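Local structure of stringent starvation protein A homolog (Haemophilus influenzae, 3LYK) at residues 95-107 against 145-157. The protein probably forms an equimolar complex with the RNA polymerase holoenzyme, but not with the core enzyme, and belongs to the glutathione S-transferase superfamily. Sequence-based numbering, arbitrary orientation.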
# COMPACT_ATOMS: atom_id res chain seq x y z
N ASP B 95 6.76 -10.81 1.13
CA ASP B 95 7.51 -9.68 0.53
C ASP B 95 6.80 -8.36 0.70
O ASP B 95 7.44 -7.32 0.96
CB ASP B 95 7.79 -9.93 -0.94
CG ASP B 95 8.88 -10.97 -1.14
OD1 ASP B 95 9.50 -11.37 -0.12
OD2 ASP B 95 9.10 -11.39 -2.28
N ARG B 96 5.48 -8.37 0.50
CA ARG B 96 4.69 -7.17 0.71
C ARG B 96 4.77 -6.67 2.14
O ARG B 96 4.84 -5.44 2.40
CB ARG B 96 3.22 -7.39 0.30
CG ARG B 96 2.98 -7.38 -1.24
CD ARG B 96 1.52 -7.25 -1.56
NE ARG B 96 1.31 -7.30 -3.00
CZ ARG B 96 0.80 -8.35 -3.65
NH1 ARG B 96 0.42 -9.45 -2.98
NH2 ARG B 96 0.63 -8.29 -4.97
N LEU B 97 4.71 -7.61 3.08
CA LEU B 97 4.73 -7.23 4.50
C LEU B 97 6.11 -6.67 4.89
O LEU B 97 6.22 -5.68 5.63
CB LEU B 97 4.39 -8.44 5.38
CG LEU B 97 4.02 -8.02 6.81
CD1 LEU B 97 2.81 -7.12 6.81
CD2 LEU B 97 3.78 -9.22 7.73
N LEU B 98 7.15 -7.30 4.36
CA LEU B 98 8.54 -6.84 4.52
C LEU B 98 8.72 -5.41 4.02
O LEU B 98 9.29 -4.56 4.70
CB LEU B 98 9.45 -7.79 3.76
CG LEU B 98 10.88 -8.07 4.16
CD1 LEU B 98 11.03 -7.99 5.68
CD2 LEU B 98 11.18 -9.47 3.67
N MSE B 99 8.14 -5.12 2.86
CA MSE B 99 8.21 -3.80 2.27
C MSE B 99 7.54 -2.77 3.12
O MSE B 99 8.11 -1.68 3.38
CB MSE B 99 7.62 -3.81 0.84
CG MSE B 99 8.62 -4.45 -0.17
SE MSE B 99 7.85 -4.56 -1.98
CE MSE B 99 7.08 -6.33 -2.09
N LEU B 100 6.32 -3.09 3.57
CA LEU B 100 5.57 -2.20 4.42
C LEU B 100 6.38 -1.86 5.67
O LEU B 100 6.41 -0.70 6.09
CB LEU B 100 4.25 -2.83 4.85
CG LEU B 100 3.51 -2.04 5.93
CD1 LEU B 100 2.98 -0.75 5.34
CD2 LEU B 100 2.30 -2.85 6.52
N ARG B 101 7.00 -2.88 6.26
CA ARG B 101 7.75 -2.69 7.49
C ARG B 101 9.03 -1.87 7.29
O ARG B 101 9.38 -1.04 8.13
CB ARG B 101 8.09 -4.03 8.12
CG ARG B 101 6.84 -4.75 8.73
CD ARG B 101 7.18 -6.12 9.28
NE ARG B 101 8.36 -6.05 10.13
CZ ARG B 101 9.41 -6.85 10.03
NH1 ARG B 101 9.42 -7.83 9.15
NH2 ARG B 101 10.47 -6.67 10.82
N ILE B 102 9.73 -2.12 6.18
CA ILE B 102 10.88 -1.29 5.83
C ILE B 102 10.48 0.16 5.76
O ILE B 102 11.06 1.00 6.45
CB ILE B 102 11.58 -1.79 4.54
CG1 ILE B 102 12.24 -3.12 4.87
CG2 ILE B 102 12.60 -0.73 4.02
CD1 ILE B 102 12.52 -3.98 3.66
N GLU B 103 9.45 0.42 4.99
CA GLU B 103 8.92 1.75 4.79
C GLU B 103 8.44 2.39 6.11
O GLU B 103 8.73 3.57 6.37
CB GLU B 103 7.78 1.68 3.78
CG GLU B 103 7.62 2.89 2.91
CD GLU B 103 6.63 3.87 3.47
OE1 GLU B 103 5.69 3.42 4.17
OE2 GLU B 103 6.77 5.09 3.22
N GLN B 104 7.76 1.61 6.94
CA GLN B 104 7.18 2.14 8.17
C GLN B 104 8.21 2.39 9.26
O GLN B 104 8.19 3.43 9.91
CB GLN B 104 6.11 1.16 8.69
CG GLN B 104 4.90 1.84 9.21
CD GLN B 104 3.64 0.97 9.06
OE1 GLN B 104 2.85 1.15 8.12
NE2 GLN B 104 3.47 0.02 9.97
N ASP B 105 9.09 1.42 9.46
CA ASP B 105 10.07 1.44 10.53
C ASP B 105 11.39 2.18 10.17
O ASP B 105 11.90 2.95 10.99
CB ASP B 105 10.45 0.01 10.94
CG ASP B 105 9.25 -0.82 11.46
OD1 ASP B 105 9.44 -2.04 11.70
OD2 ASP B 105 8.14 -0.29 11.63
N TRP B 106 11.96 1.94 8.98
CA TRP B 106 13.26 2.53 8.64
C TRP B 106 13.20 3.86 7.93
O TRP B 106 13.95 4.76 8.27
CB TRP B 106 14.12 1.56 7.85
CG TRP B 106 14.50 0.34 8.60
CD1 TRP B 106 14.43 0.15 9.97
CD2 TRP B 106 15.07 -0.84 8.07
NE1 TRP B 106 14.90 -1.10 10.29
CE2 TRP B 106 15.30 -1.73 9.15
CE3 TRP B 106 15.44 -1.25 6.77
CZ2 TRP B 106 15.85 -3.00 8.97
CZ3 TRP B 106 15.99 -2.51 6.59
CH2 TRP B 106 16.19 -3.37 7.68
N TYR B 107 12.29 4.02 6.96
CA TYR B 107 12.22 5.25 6.19
C TYR B 107 12.07 6.55 7.00
O TYR B 107 12.66 7.58 6.60
CB TYR B 107 11.19 5.15 5.05
CG TYR B 107 11.68 4.40 3.79
CD1 TYR B 107 12.61 3.37 3.86
CD2 TYR B 107 11.19 4.75 2.52
CE1 TYR B 107 13.06 2.69 2.72
CE2 TYR B 107 11.62 4.06 1.36
CZ TYR B 107 12.57 3.03 1.49
OH TYR B 107 13.02 2.37 0.36
N PHE B 145 17.63 -9.64 -0.13
CA PHE B 145 17.07 -9.39 1.18
C PHE B 145 15.88 -10.33 1.45
O PHE B 145 14.77 -10.08 0.99
CB PHE B 145 16.69 -7.93 1.33
CG PHE B 145 16.51 -7.52 2.73
CD1 PHE B 145 17.55 -6.94 3.44
CD2 PHE B 145 15.28 -7.70 3.37
CE1 PHE B 145 17.37 -6.54 4.77
CE2 PHE B 145 15.08 -7.28 4.69
CZ PHE B 145 16.15 -6.72 5.40
N MSE B 146 16.15 -11.42 2.19
CA MSE B 146 15.16 -12.46 2.52
C MSE B 146 14.69 -13.12 1.24
O MSE B 146 13.57 -13.59 1.18
CB MSE B 146 13.92 -11.88 3.24
CG MSE B 146 14.15 -11.37 4.65
SE MSE B 146 14.75 -12.88 5.77
CE MSE B 146 13.00 -13.70 6.24
N ASN B 147 15.52 -13.12 0.20
CA ASN B 147 15.17 -13.77 -1.05
C ASN B 147 16.40 -14.30 -1.74
O ASN B 147 17.51 -13.77 -1.54
CB ASN B 147 14.36 -12.84 -1.99
CG ASN B 147 12.85 -12.79 -1.62
OD1 ASN B 147 12.15 -13.79 -1.74
ND2 ASN B 147 12.38 -11.64 -1.13
N GLU B 148 16.19 -15.32 -2.56
CA GLU B 148 17.23 -15.94 -3.38
C GLU B 148 17.57 -15.08 -4.58
O GLU B 148 18.72 -15.10 -5.03
CB GLU B 148 16.76 -17.30 -3.90
CG GLU B 148 16.50 -18.34 -2.82
CD GLU B 148 17.80 -18.82 -2.14
OE1 GLU B 148 18.90 -18.60 -2.70
OE2 GLU B 148 17.70 -19.42 -1.04
N GLU B 149 16.57 -14.35 -5.12
CA GLU B 149 16.76 -13.52 -6.32
C GLU B 149 16.43 -12.07 -6.02
O GLU B 149 15.66 -11.78 -5.12
CB GLU B 149 15.84 -13.98 -7.46
CG GLU B 149 16.04 -15.43 -7.96
CD GLU B 149 17.34 -15.57 -8.74
OE1 GLU B 149 17.56 -14.81 -9.72
OE2 GLU B 149 18.16 -16.43 -8.36
N PHE B 150 16.98 -11.16 -6.83
CA PHE B 150 16.76 -9.74 -6.65
C PHE B 150 15.29 -9.43 -6.91
O PHE B 150 14.73 -9.94 -7.88
CB PHE B 150 17.61 -8.97 -7.67
CG PHE B 150 17.47 -7.47 -7.57
CD1 PHE B 150 18.22 -6.75 -6.66
CD2 PHE B 150 16.62 -6.79 -8.43
CE1 PHE B 150 18.13 -5.37 -6.59
CE2 PHE B 150 16.52 -5.40 -8.37
CZ PHE B 150 17.28 -4.69 -7.45
N GLY B 151 14.68 -8.57 -6.10
CA GLY B 151 13.26 -8.27 -6.31
C GLY B 151 12.87 -6.94 -5.72
O GLY B 151 13.75 -6.16 -5.29
N LEU B 152 11.54 -6.70 -5.66
CA LEU B 152 11.01 -5.43 -5.14
C LEU B 152 11.46 -5.09 -3.73
O LEU B 152 11.60 -3.92 -3.41
CB LEU B 152 9.48 -5.35 -5.27
CG LEU B 152 8.87 -5.40 -6.68
CD1 LEU B 152 7.30 -5.20 -6.62
CD2 LEU B 152 9.51 -4.35 -7.62
N VAL B 153 11.64 -6.09 -2.86
CA VAL B 153 12.14 -5.79 -1.49
C VAL B 153 13.54 -5.09 -1.55
O VAL B 153 13.81 -4.12 -0.84
CB VAL B 153 12.22 -7.08 -0.62
CG1 VAL B 153 12.74 -6.77 0.79
CG2 VAL B 153 10.81 -7.79 -0.55
N ASP B 154 14.39 -5.58 -2.44
CA ASP B 154 15.71 -4.96 -2.65
C ASP B 154 15.58 -3.54 -3.22
O ASP B 154 16.40 -2.68 -2.91
CB ASP B 154 16.55 -5.85 -3.57
CG ASP B 154 16.67 -7.25 -3.03
OD1 ASP B 154 17.35 -7.43 -1.98
OD2 ASP B 154 16.02 -8.18 -3.59
N CYS B 155 14.51 -3.29 -3.99
CA CYS B 155 14.22 -1.94 -4.45
C CYS B 155 13.82 -1.03 -3.29
O CYS B 155 13.85 0.19 -3.45
CB CYS B 155 13.15 -1.94 -5.54
SG CYS B 155 13.69 -2.90 -6.99
N TYR B 156 13.45 -1.60 -2.14
CA TYR B 156 13.23 -0.77 -0.95
C TYR B 156 14.54 -0.63 -0.14
O TYR B 156 14.82 0.42 0.39
CB TYR B 156 12.13 -1.36 -0.01
CG TYR B 156 10.70 -1.00 -0.39
CD1 TYR B 156 10.13 -1.53 -1.56
CD2 TYR B 156 9.93 -0.15 0.40
CE1 TYR B 156 8.84 -1.20 -1.94
CE2 TYR B 156 8.59 0.18 0.02
CZ TYR B 156 8.07 -0.36 -1.15
OH TYR B 156 6.80 -0.07 -1.57
N VAL B 157 15.29 -1.72 0.00
CA VAL B 157 16.48 -1.69 0.84
C VAL B 157 17.65 -0.90 0.17
O VAL B 157 18.26 -0.04 0.82
CB VAL B 157 16.92 -3.12 1.28
CG1 VAL B 157 18.15 -3.07 2.16
CG2 VAL B 157 15.74 -3.83 2.07
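Two nearly parallel helices in the all-helical C-terminal domain of the GST fold pack knobs-into-holes, V153 entering a hole lined by D95, L98, M99 and I102, and Y156 the next, among M99, I102, E103 and Y107. The segment axes run 9.5 Å apart at 8°. Branched V153 fills its hole with both methyls: CG1, anti to the backbone N (chi1 180°), turns to I102 CD1, while CG2 lies 3.7 Å from D95 CB. The broad Y156 ring suits the second hole because it offers a face to M99 and an edge to E103 CG. Selenomethionine M99 lays its CG over that face, 3.9 Å from the centroid in a CH-pi contact; with CG anti to the carbonyl carbon (chi1 -77°) and chi2 extended, SE comes obliquely to 3.5 Å from Y156 CE1 as a Met-aromatic contact. I102 reaches between the knobs, its CD1 3.6 Å from V157 CG2. In the loop before helix 152-165, F145 turns its ring edge to L98 CD1, and its CZ meets W106 CH2. N147 ND2 gives a nearly straight bond of 3.1 Å to D95 OD1, from above the carboxylate plane. Y107 OH donates to Y156 O, 2.7 Å away, on a carbonyl lone pair; Q20 is its second partner. Apolar groups thus fill the buried middle, while one directional bond ties loop to helix and the other helix to helix.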